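Local coordinates for D7 protein (Aedes aegypti, PDB 3DYE) that binds and sequesters biogenic amines and leukotrienes of the vertebrate host, modulating the blood feeding of female mosquitoes, at residues 212-217 against 265-270; 152-157 against 191-196; 231-236 against 245-250. All blocks are in the same frame, centred on the assembly; numbering follows the deposited sequence.

Contact 1. Residues 212-217 against 265-270; sequences KRDFKL and DYREVR. With LNR (L-norepinephrine), chain F.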
loop_
_atom_site.group_PDB
_atom_site.type_symbol
_atom_site.label_atom_id
_atom_site.label_comp_id
_atom_site.label_asym_id
_atom_site.label_seq_id
_atom_site.Cartn_x
_atom_site.Cartn_y
_atom_site.Cartn_z
ATOM N N LYS A 212 0.035 -3.560 13.541
ATOM C CA LYS A 212 -0.954 -4.422 14.182
ATOM C C LYS A 212 -1.633 -5.343 13.169
ATOM O O LYS A 212 -1.848 -6.518 13.448
ATOM C CB LYS A 212 -1.995 -3.597 14.944
ATOM C CG LYS A 212 -1.437 -2.887 16.166
ATOM C CD LYS A 212 -2.410 -1.829 16.695
ATOM C CE LYS A 212 -3.750 -2.428 17.092
ATOM N NZ LYS A 212 -4.642 -1.425 17.748
ATOM N N ARG A 213 -1.948 -4.798 11.992
ATOM C CA ARG A 213 -2.580 -5.559 10.911
ATOM C C ARG A 213 -1.762 -6.816 10.597
ATOM O O ARG A 213 -2.316 -7.902 10.463
ATOM C CB ARG A 213 -2.717 -4.684 9.658
ATOM C CG ARG A 213 -3.677 -5.226 8.611
ATOM C CD ARG A 213 -3.705 -4.365 7.348
ATOM N NE ARG A 213 -4.881 -4.683 6.532
ATOM C CZ ARG A 213 -4.907 -5.597 5.565
ATOM N NH1 ARG A 213 -3.819 -6.298 5.267
ATOM N NH2 ARG A 213 -6.031 -5.809 4.887
ATOM N N ASP A 214 -0.444 -6.657 10.511
ATOM C CA ASP A 214 0.438 -7.774 10.159
ATOM C C ASP A 214 0.605 -8.779 11.298
ATOM O O ASP A 214 0.691 -9.996 11.067
ATOM C CB ASP A 214 1.783 -7.256 9.645
ATOM C CG ASP A 214 1.708 -6.750 8.203
ATOM O OD1 ASP A 214 0.676 -6.971 7.522
ATOM O OD2 ASP A 214 2.689 -6.130 7.752
ATOM N N PHE A 215 0.592 -8.283 12.534
ATOM C CA PHE A 215 0.559 -9.175 13.704
ATOM C C PHE A 215 -0.703 -10.036 13.717
ATOM O O PHE A 215 -0.629 -11.245 13.932
ATOM C CB PHE A 215 0.661 -8.376 15.005
ATOM C CG PHE A 215 2.069 -8.188 15.493
ATOM C CD1 PHE A 215 3.038 -7.615 14.670
ATOM C CD2 PHE A 215 2.427 -8.581 16.783
ATOM C CE1 PHE A 215 4.350 -7.445 15.128
ATOM C CE2 PHE A 215 3.734 -8.407 17.254
ATOM C CZ PHE A 215 4.692 -7.843 16.423
ATOM N N LYS A 216 -1.856 -9.411 13.480
ATOM C CA LYS A 216 -3.114 -10.154 13.458
ATOM C C LYS A 216 -3.124 -11.206 12.349
ATOM O O LYS A 216 -3.698 -12.286 12.515
ATOM C CB LYS A 216 -4.316 -9.215 13.341
ATOM C CG LYS A 216 -4.520 -8.286 14.553
ATOM C CD LYS A 216 -4.352 -8.984 15.915
ATOM C CE LYS A 216 -5.605 -9.714 16.379
ATOM N NZ LYS A 216 -5.492 -10.180 17.797
ATOM N N LEU A 217 -2.465 -10.893 11.232
ATOM C CA LEU A 217 -2.406 -11.812 10.096
ATOM C C LEU A 217 -1.569 -13.063 10.364
ATOM O O LEU A 217 -1.749 -14.082 9.701
ATOM C CB LEU A 217 -1.948 -11.089 8.825
ATOM C CG LEU A 217 -3.087 -10.319 8.137
ATOM C CD1 LEU A 217 -2.543 -9.240 7.212
ATOM C CD2 LEU A 217 -4.045 -11.266 7.402
ATOM N N ASP A 265 8.082 -11.383 8.046
ATOM C CA ASP A 265 8.301 -12.453 7.058
ATOM C C ASP A 265 7.053 -12.731 6.214
ATOM O O ASP A 265 7.136 -12.849 4.991
ATOM C CB ASP A 265 8.767 -13.756 7.730
ATOM C CG ASP A 265 10.237 -13.726 8.148
ATOM O OD1 ASP A 265 10.968 -12.762 7.821
ATOM O OD2 ASP A 265 10.670 -14.690 8.814
ATOM N N TYR A 266 5.893 -12.813 6.866
ATOM C CA TYR A 266 4.638 -13.034 6.144
ATOM C C TYR A 266 4.313 -11.829 5.264
ATOM O O TYR A 266 3.872 -11.994 4.128
ATOM C CB TYR A 266 3.479 -13.326 7.109
ATOM C CG TYR A 266 2.193 -13.834 6.458
ATOM C CD1 TYR A 266 2.222 -14.671 5.337
ATOM C CD2 TYR A 266 0.941 -13.503 6.993
ATOM C CE1 TYR A 266 1.030 -15.158 4.756
ATOM C CE2 TYR A 266 -0.255 -13.990 6.424
ATOM C CZ TYR A 266 -0.201 -14.809 5.307
ATOM O OH TYR A 266 -1.380 -15.273 4.753
ATOM N N ARG A 267 4.550 -10.623 5.781
ATOM C CA ARG A 267 4.321 -9.410 4.985
ATOM C C ARG A 267 5.173 -9.439 3.716
ATOM O O ARG A 267 4.690 -9.099 2.632
ATOM C CB ARG A 267 4.596 -8.139 5.802
ATOM C CG ARG A 267 4.286 -6.822 5.052
ATOM C CD ARG A 267 2.892 -6.830 4.400
ATOM N NE ARG A 267 2.565 -5.579 3.714
ATOM C CZ ARG A 267 2.054 -4.504 4.313
ATOM N NH1 ARG A 267 1.806 -4.520 5.618
ATOM N NH2 ARG A 267 1.777 -3.413 3.605
ATOM N N GLU A 268 6.439 -9.833 3.856
ATOM C CA GLU A 268 7.327 -9.963 2.690
ATOM C C GLU A 268 6.699 -10.839 1.604
ATOM O O GLU A 268 6.669 -10.455 0.433
ATOM C CB GLU A 268 8.692 -10.519 3.092
ATOM C CG GLU A 268 9.716 -10.472 1.953
ATOM C CD GLU A 268 11.021 -11.182 2.265
ATOM O OE1 GLU A 268 11.209 -11.655 3.404
ATOM O OE2 GLU A 268 11.873 -11.265 1.354
ATOM N N VAL A 269 6.198 -12.010 2.000
ATOM C CA VAL A 269 5.526 -12.931 1.081
ATOM C C VAL A 269 4.320 -12.276 0.402
ATOM O O VAL A 269 4.157 -12.372 -0.820
ATOM C CB VAL A 269 5.114 -14.250 1.793
ATOM C CG1 VAL A 269 4.223 -15.107 0.896
ATOM C CG2 VAL A 269 6.370 -15.035 2.227
ATOM N N ARG A 270 3.492 -11.595 1.190
ATOM C CA ARG A 270 2.276 -10.970 0.660
ATOM C C ARG A 270 2.578 -9.722 -0.178
ATOM O O ARG A 270 1.800 -9.360 -1.065
ATOM C CB ARG A 270 1.274 -10.673 1.789
ATOM C CG ARG A 270 0.763 -11.949 2.463
ATOM C CD ARG A 270 -0.288 -11.689 3.538
ATOM N NE ARG A 270 0.316 -11.143 4.751
ATOM C CZ ARG A 270 0.263 -9.860 5.093
ATOM N NH1 ARG A 270 -0.405 -8.996 4.343
ATOM N NH2 ARG A 270 0.837 -9.447 6.209
HETATM O OAC LNR F . 15.894 -6.298 3.490
HETATM C CAJ LNR F . 15.400 -6.666 4.702
HETATM C CAG LNR F . 14.904 -7.952 4.910
HETATM C CAI LNR F . 15.381 -5.781 5.763
HETATM O OAB LNR F . 15.856 -4.511 5.641
HETATM C CAE LNR F . 14.869 -6.208 6.981
HETATM C CAF LNR F . 14.418 -7.410 7.131
HETATM C CAK LNR F . 14.407 -8.278 6.173
HETATM C CAL LNR F . 13.856 -9.622 6.471
HETATM O OAD LNR F . 14.810 -10.330 7.260
HETATM C CAH LNR F . 13.525 -10.421 5.213
HETATM N NAA LNR F . 12.639 -11.522 5.548
HETATM O O HOH W 1 -1.035 -6.338 5.589
HETATM O O HOH W 2 1.885 -10.587 8.517
#
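Asp214 reaches from one helix into the grip of two arginines of another, Arg267 and Arg270. The helical segments 212-217 and 265-270 pass almost perpendicular to each other, their axes 9.9 Å apart, and a short acid fits where two long basic side chains come across the gap.

Arg270 can be followed outward. CG leaves CB beside the backbone N, anti to the carbonyl carbon (chi1 -64°), and a bend at chi3 (-74°) lays NE over one face of the ring of Tyr266, one turn earlier in the same helix. CZ then lies 3.6 Å from Leu217 CD1, a methyl that lies over one face of the guanidinium, toward its rim. One water accepts from both Arg213 NH1 and Arg270 NH1 and donates to Asp214 OD1, and Arg213 has its own acid in Asp19. Arg270 NH2 bonds Asp214 OD1 at 2.8 Å, within its own guanidinium plane but from well above the carboxylate plane, and a second water links it to Asp214 O.

The other oxygen, Asp214 OD2, takes the syn-side bond of Arg267 NH1, also 2.8 Å long. The carboxylate and the Arg267 guanidinium stand at right angles, and the bend at chi2 (49°) folds the arginine so that its CG too lies against OD2. Tyr199 adds a hydroxyl to OD2, while Glu210 is a second acid for Arg267. With so many partners the buried Asp214 is probably held ionised.

On the far side of helix 257-271, Asp265 (weakly) and Glu268 accept from the amine of noradrenaline. The whole is a buried salt-bridge network behind the biogenic amine pocket of an all-helical odorant-binding-protein fold.

Contact 2. Residues 152-157 against 191-196; sequences SYFEFC and DCVMKG. With LNR (L-norepinephrine), chain F.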
loop_
_atom_site.group_PDB
_atom_site.type_symbol
_atom_site.label_atom_id
_atom_site.label_comp_id
_atom_site.label_asym_id
_atom_site.label_seq_id
_atom_site.Cartn_x
_atom_site.Cartn_y
_atom_site.Cartn_z
ATOM N N SER A 152 8.487 -8.741 -4.851
ATOM C CA SER A 152 8.528 -8.474 -3.421
ATOM C C SER A 152 8.997 -7.033 -3.169
ATOM O O SER A 152 9.974 -6.586 -3.772
ATOM C CB SER A 152 9.503 -9.456 -2.778
ATOM O OG SER A 152 10.024 -8.947 -1.578
ATOM N N TYR A 153 8.315 -6.302 -2.292
ATOM C CA TYR A 153 8.799 -4.953 -1.978
ATOM C C TYR A 153 10.185 -4.983 -1.312
ATOM O O TYR A 153 11.002 -4.069 -1.502
ATOM C CB TYR A 153 7.795 -4.154 -1.153
ATOM C CG TYR A 153 7.865 -2.680 -1.486
ATOM C CD1 TYR A 153 6.909 -2.084 -2.310
ATOM C CD2 TYR A 153 8.914 -1.888 -1.000
ATOM C CE1 TYR A 153 6.988 -0.728 -2.637
ATOM C CE2 TYR A 153 9.010 -0.552 -1.319
ATOM C CZ TYR A 153 8.043 0.029 -2.144
ATOM O OH TYR A 153 8.150 1.370 -2.458
ATOM N N PHE A 154 10.441 -6.032 -0.534
ATOM C CA PHE A 154 11.745 -6.216 0.107
ATOM C C PHE A 154 12.825 -6.355 -0.955
ATOM O O PHE A 154 13.879 -5.722 -0.854
ATOM C CB PHE A 154 11.744 -7.453 1.007
ATOM C CG PHE A 154 11.018 -7.263 2.311
ATOM C CD1 PHE A 154 11.676 -7.479 3.515
ATOM C CD2 PHE A 154 9.677 -6.886 2.343
ATOM C CE1 PHE A 154 11.015 -7.321 4.725
ATOM C CE2 PHE A 154 9.007 -6.716 3.555
ATOM C CZ PHE A 154 9.679 -6.937 4.747
ATOM N N GLU A 155 12.554 -7.178 -1.971
ATOM C CA GLU A 155 13.485 -7.363 -3.089
ATOM C C GLU A 155 13.763 -6.041 -3.796
ATOM O O GLU A 155 14.910 -5.749 -4.151
ATOM C CB GLU A 155 12.934 -8.368 -4.102
ATOM C CG GLU A 155 13.880 -8.607 -5.278
ATOM C CD GLU A 155 13.202 -9.309 -6.436
ATOM O OE1 GLU A 155 12.732 -10.452 -6.241
ATOM O OE2 GLU A 155 13.148 -8.720 -7.537
ATOM N N PHE A 156 12.706 -5.259 -4.010
ATOM C CA PHE A 156 12.829 -3.961 -4.657
ATOM C C PHE A 156 13.842 -3.089 -3.913
ATOM O O PHE A 156 14.761 -2.551 -4.530
ATOM C CB PHE A 156 11.462 -3.253 -4.795
ATOM C CG PHE A 156 11.577 -1.769 -5.074
ATOM C CD1 PHE A 156 12.001 -1.311 -6.324
ATOM C CD2 PHE A 156 11.304 -0.834 -4.077
ATOM C CE1 PHE A 156 12.131 0.058 -6.575
ATOM C CE2 PHE A 156 11.434 0.539 -4.324
ATOM C CZ PHE A 156 11.849 0.981 -5.574
ATOM N N CYS A 157 13.689 -2.977 -2.590
ATOM C CA CYS A 157 14.598 -2.143 -1.797
ATOM C C CYS A 157 16.012 -2.724 -1.754
ATOM O O CYS A 157 16.990 -1.996 -1.908
ATOM C CB CYS A 157 14.062 -1.954 -0.383
ATOM S SG CYS A 157 12.489 -1.063 -0.333
ATOM N N ASP A 191 14.332 2.632 5.535
ATOM C CA ASP A 191 13.312 3.612 5.175
ATOM C C ASP A 191 12.478 3.160 3.973
ATOM O O ASP A 191 11.245 3.272 3.982
ATOM C CB ASP A 191 13.947 4.971 4.895
ATOM C CG ASP A 191 12.914 6.037 4.640
ATOM O OD1 ASP A 191 12.153 6.355 5.576
ATOM O OD2 ASP A 191 12.845 6.530 3.498
ATOM N N CYS A 192 13.158 2.640 2.955
ATOM C CA CYS A 192 12.517 2.094 1.759
ATOM C C CYS A 192 11.554 0.973 2.126
ATOM O O CYS A 192 10.410 0.946 1.652
ATOM C CB CYS A 192 13.582 1.591 0.774
ATOM S SG CYS A 192 12.974 0.890 -0.789
ATOM N N VAL A 193 12.010 0.046 2.963
ATOM C CA VAL A 193 11.182 -1.112 3.317
ATOM C C VAL A 193 10.002 -0.678 4.188
ATOM O O VAL A 193 8.854 -1.015 3.895
ATOM C CB VAL A 193 12.002 -2.245 4.007
ATOM C CG1 VAL A 193 11.087 -3.386 4.456
ATOM C CG2 VAL A 193 13.062 -2.787 3.053
ATOM N N MET A 194 10.287 0.088 5.239
ATOM C CA MET A 194 9.251 0.456 6.212
ATOM C C MET A 194 8.141 1.288 5.566
ATOM O O MET A 194 6.962 1.107 5.874
ATOM C CB MET A 194 9.857 1.172 7.426
ATOM C CG MET A 194 10.779 0.276 8.270
ATOM S SD MET A 194 9.871 -0.920 9.280
ATOM C CE MET A 194 9.387 0.127 10.653
ATOM N N LYS A 195 8.518 2.188 4.665
ATOM C CA LYS A 195 7.524 2.978 3.938
ATOM C C LYS A 195 6.789 2.120 2.909
ATOM O O LYS A 195 5.591 2.304 2.669
ATOM C CB LYS A 195 8.162 4.209 3.289
ATOM C CG LYS A 195 8.457 5.295 4.312
ATOM C CD LYS A 195 9.175 6.471 3.721
ATOM C CE LYS A 195 9.281 7.561 4.776
ATOM N NZ LYS A 195 10.258 8.612 4.413
ATOM N N GLY A 196 7.511 1.167 2.321
ATOM C CA GLY A 196 6.958 0.291 1.289
ATOM C C GLY A 196 5.846 -0.613 1.796
ATOM O O GLY A 196 4.897 -0.912 1.070
HETATM O OAC LNR F . 15.894 -6.298 3.490
HETATM C CAJ LNR F . 15.400 -6.666 4.702
HETATM C CAG LNR F . 14.904 -7.952 4.910
HETATM C CAI LNR F . 15.381 -5.781 5.763
HETATM O OAB LNR F . 15.856 -4.511 5.641
HETATM C CAE LNR F . 14.869 -6.208 6.981
HETATM C CAF LNR F . 14.418 -7.410 7.131
HETATM C CAK LNR F . 14.407 -8.278 6.173
HETATM C CAL LNR F . 13.856 -9.622 6.471
HETATM O OAD LNR F . 14.810 -10.330 7.260
HETATM C CAH LNR F . 13.525 -10.421 5.213
HETATM N NAA LNR F . 12.639 -11.522 5.548
HETATM O O HOH W 3 9.461 2.703 -0.201
#
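The helical segments 153-157 and 191-196 run roughly antiparallel, at 154° with axes 9.1 Å apart, and their backbones come nearest at Cys157 and Cys192. There the disulfide joins them, its two SG atoms 2.1 Å apart and chi3 at -81°. Cys192 extends its SG away from its backbone N (chi1 -179°), straight across to the other helix, where the sulfur also lies obliquely beside the Phe156 ring.

One turn along, Gly196 meets Tyr153. Having no side chain, the glycine lets the phenol ring come down on its backbone: CA lies 3.6 Å from the ring centroid, over the face, in a CH-pi contact. The hydroxyl reaches past it to a water, which donates to Cys192 O.

Val193 is branched, and each methyl has its own partner. CG1 sits squarely over the face of the Phe154 ring, 3.8 Å from CZ, whereas CG2 packs on Cys157 CB. The edge of that same phenylalanine ring faces noradrenaline, its CD1 3.5 Å from the ligand's CAG, so an apolar ring suits a place between helix and ligand.

Ser152 N-caps helix 153-161, its OG accepting from Glu155 N. Helix 257-271 packs against this pair: Phe264 meets the Phe154 ring edge to face and touches Val193, Ser271 bonds Tyr153 N, and helix 243-252 adjoins Met194 on the other side of helix 184-196.

Contact 3. Residues 231-236 against 245-250; sequences DCKSKE and WHYYKC. With LNR (L-norepinephrine), chain F.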
loop_
_atom_site.group_PDB
_atom_site.type_symbol
_atom_site.label_atom_id
_atom_site.label_comp_id
_atom_site.label_asym_id
_atom_site.label_seq_id
_atom_site.Cartn_x
_atom_site.Cartn_y
_atom_site.Cartn_z
ATOM N N ASP A 231 6.713 2.850 23.800
ATOM C CA ASP A 231 8.038 3.111 24.357
ATOM C C ASP A 231 9.003 3.593 23.271
ATOM O O ASP A 231 9.734 4.564 23.477
ATOM C CB ASP A 231 8.579 1.873 25.079
ATOM C CG ASP A 231 7.925 1.648 26.442
ATOM O OD1 ASP A 231 7.287 2.578 26.980
ATOM O OD2 ASP A 231 8.060 0.534 26.990
ATOM N N CYS A 232 8.970 2.934 22.109
ATOM C CA CYS A 232 9.781 3.330 20.952
ATOM C C CYS A 232 9.512 4.781 20.527
ATOM O O CYS A 232 10.449 5.525 20.245
ATOM C CB CYS A 232 9.543 2.395 19.757
ATOM S SG CYS A 232 10.032 0.645 19.956
ATOM N N LYS A 233 8.237 5.176 20.492
ATOM C CA LYS A 233 7.859 6.528 20.061
ATOM C C LYS A 233 8.382 7.633 20.984
ATOM O O LYS A 233 8.679 8.740 20.528
ATOM C CB LYS A 233 6.342 6.668 19.879
ATOM C CG LYS A 233 5.965 7.922 19.096
ATOM C CD LYS A 233 4.482 8.249 19.133
ATOM C CE LYS A 233 4.244 9.748 18.882
ATOM N NZ LYS A 233 4.709 10.218 17.541
ATOM N N SER A 234 8.491 7.335 22.277
ATOM C CA SER A 234 9.014 8.310 23.238
ATOM C C SER A 234 10.526 8.512 23.074
ATOM O O SER A 234 11.118 9.387 23.712
ATOM C CB SER A 234 8.657 7.912 24.677
ATOM O OG SER A 234 9.356 6.751 25.093
ATOM N N LYS A 235 11.132 7.712 22.197
ATOM C CA LYS A 235 12.568 7.766 21.921
ATOM C C LYS A 235 12.852 8.104 20.453
ATOM O O LYS A 235 13.994 8.015 19.997
ATOM C CB LYS A 235 13.227 6.433 22.301
ATOM C CG LYS A 235 13.114 6.069 23.788
ATOM C CD LYS A 235 13.623 4.655 24.081
ATOM C CE LYS A 235 12.625 3.585 23.641
ATOM N NZ LYS A 235 13.157 2.195 23.741
ATOM N N GLU A 236 11.806 8.492 19.725
ATOM C CA GLU A 236 11.897 8.856 18.313
ATOM C C GLU A 236 12.951 9.948 18.096
ATOM O O GLU A 236 12.928 10.972 18.788
ATOM C CB GLU A 236 10.526 9.332 17.829
ATOM C CG GLU A 236 10.271 9.205 16.344
ATOM C CD GLU A 236 8.878 9.676 15.962
ATOM O OE1 GLU A 236 8.015 8.827 15.666
ATOM O OE2 GLU A 236 8.635 10.902 15.967
ATOM N N TRP A 245 14.312 3.525 10.386
ATOM C CA TRP A 245 15.348 2.699 11.002
ATOM C C TRP A 245 15.153 2.599 12.515
ATOM O O TRP A 245 15.262 1.513 13.078
ATOM C CB TRP A 245 16.737 3.227 10.642
ATOM C CG TRP A 245 17.871 2.526 11.326
ATOM C CD1 TRP A 245 18.451 1.345 10.962
ATOM C CD2 TRP A 245 18.570 2.976 12.490
ATOM N NE1 TRP A 245 19.470 1.031 11.827
ATOM C CE2 TRP A 245 19.566 2.016 12.775
ATOM C CE3 TRP A 245 18.455 4.102 13.318
ATOM C CZ2 TRP A 245 20.444 2.143 13.858
ATOM C CZ3 TRP A 245 19.330 4.229 14.401
ATOM C CH2 TRP A 245 20.311 3.252 14.657
ATOM N N HIS A 246 14.851 3.725 13.159
ATOM C CA HIS A 246 14.579 3.744 14.597
ATOM C C HIS A 246 13.547 2.680 14.997
ATOM O O HIS A 246 13.806 1.873 15.876
ATOM C CB HIS A 246 14.096 5.118 15.062
ATOM C CG HIS A 246 13.630 5.127 16.486
ATOM N ND1 HIS A 246 14.501 5.045 17.551
ATOM C CD2 HIS A 246 12.387 5.174 17.019
ATOM C CE1 HIS A 246 13.814 5.051 18.680
ATOM N NE2 HIS A 246 12.528 5.117 18.384
ATOM N N TYR A 247 12.387 2.684 14.346
ATOM C CA TYR A 247 11.320 1.748 14.709
ATOM C C TYR A 247 11.624 0.304 14.344
ATOM O O TYR A 247 11.237 -0.616 15.073
ATOM C CB TYR A 247 9.982 2.174 14.102
ATOM C CG TYR A 247 9.430 3.377 14.809
ATOM C CD1 TYR A 247 8.851 3.255 16.076
ATOM C CD2 TYR A 247 9.515 4.641 14.240
ATOM C CE1 TYR A 247 8.353 4.352 16.745
ATOM C CE2 TYR A 247 9.011 5.754 14.902
ATOM C CZ TYR A 247 8.431 5.602 16.152
ATOM O OH TYR A 247 7.935 6.695 16.819
ATOM N N TYR A 248 12.308 0.108 13.222
ATOM C CA TYR A 248 12.762 -1.225 12.845
ATOM C C TYR A 248 13.704 -1.797 13.915
ATOM O O TYR A 248 13.495 -2.906 14.414
ATOM C CB TYR A 248 13.457 -1.191 11.483
ATOM C CG TYR A 248 14.016 -2.531 11.063
ATOM C CD1 TYR A 248 13.186 -3.521 10.551
ATOM C CD2 TYR A 248 15.382 -2.808 11.186
ATOM C CE1 TYR A 248 13.698 -4.758 10.166
ATOM C CE2 TYR A 248 15.906 -4.041 10.809
ATOM C CZ TYR A 248 15.059 -5.009 10.302
ATOM O OH TYR A 248 15.580 -6.226 9.929
ATOM N N LYS A 249 14.727 -1.019 14.261
ATOM C CA LYS A 249 15.713 -1.407 15.272
ATOM C C LYS A 249 15.025 -1.737 16.596
ATOM O O LYS A 249 15.300 -2.770 17.210
ATOM C CB LYS A 249 16.727 -0.275 15.475
ATOM C CG LYS A 249 17.741 -0.512 16.597
ATOM C CD LYS A 249 18.772 0.605 16.656
ATOM C CE LYS A 249 19.650 0.506 17.909
ATOM N NZ LYS A 249 20.524 -0.718 17.965
ATOM N N CYS A 250 14.130 -0.844 17.011
ATOM C CA CYS A 250 13.457 -0.921 18.294
ATOM C C CYS A 250 12.622 -2.208 18.363
ATOM O O CYS A 250 12.717 -2.955 19.336
ATOM C CB CYS A 250 12.607 0.339 18.493
ATOM S SG CYS A 250 12.058 0.696 20.165
HETATM O OAC LNR F . 15.894 -6.298 3.490
HETATM C CAJ LNR F . 15.400 -6.666 4.702
HETATM C CAG LNR F . 14.904 -7.952 4.910
HETATM C CAI LNR F . 15.381 -5.781 5.763
HETATM O OAB LNR F . 15.856 -4.511 5.641
HETATM C CAE LNR F . 14.869 -6.208 6.981
HETATM C CAF LNR F . 14.418 -7.410 7.131
HETATM C CAK LNR F . 14.407 -8.278 6.173
HETATM C CAL LNR F . 13.856 -9.622 6.471
HETATM O OAD LNR F . 14.810 -10.330 7.260
HETATM C CAH LNR F . 13.525 -10.421 5.213
HETATM N NAA LNR F . 12.639 -11.522 5.548
#
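His246 and Tyr247 carry their polar tips from helix 243-252 to the last turn of helix 223-233 and the type I turn from Lys233 to Glu236, where peptide groups and an acid await them. His246 NE2 donates to Cys232 O at 2.8 Å in a nearly straight bond (168°). The carbonyl oxygen lies near the imidazole plane, but the nitrogen stands above the carbonyl's own plane. Lys235 N reaches this oxygen from the opposite face, so Cys232 O is gripped by two donors. A histidine suits the spot because a flat ring can present an N-H at its edge while its face lies against Glu236 CA, in a CH-pi contact.

The hydroxyl of Tyr247 points to Glu236 OE1, modelled 2.4 Å away, too short for the exact length to be trusted. The carboxylate plane is nearly perpendicular to the ring (81°), with OE1 at the ring's edge. The glutamate's other oxygen, OE2, has a weak, long ion pair with Lys243. Ser234 OG, within the turn, satisfies Asp231 O at 2.7 Å.

Beside these bonds the sulfurs of Cys232 and Cys250 are joined (chi3 -97°), and Cys232 CB packs 3.8 Å from Tyr247 CE1. The result is a disulfide-pinned helical hairpin, its short connection fastened by side-chain bonds, within the C-terminal odorant-binding-protein domain.

Contacts 1 and 2 are buried and contact 3 is partly exposed, farther from the centre of the chain. Contacts 1 and 2 touch where Glu268 CG lies 3.5 Å from Phe154 CG. Met194 in turn connects contact 2 to contact 3, its CE 3.9 Å from Tyr248 N. Chemistry differs with place. Contact 1 relies on buried charges and waters, contact 2 on aromatic faces and a disulfide, and contact 3 combines a disulfide with bonds to backbone and acid at a turn. All three segment pairs reach noradrenaline, contact 3 through Tyr248, although its disulfide and hydrogen bonds lie away from the pocket.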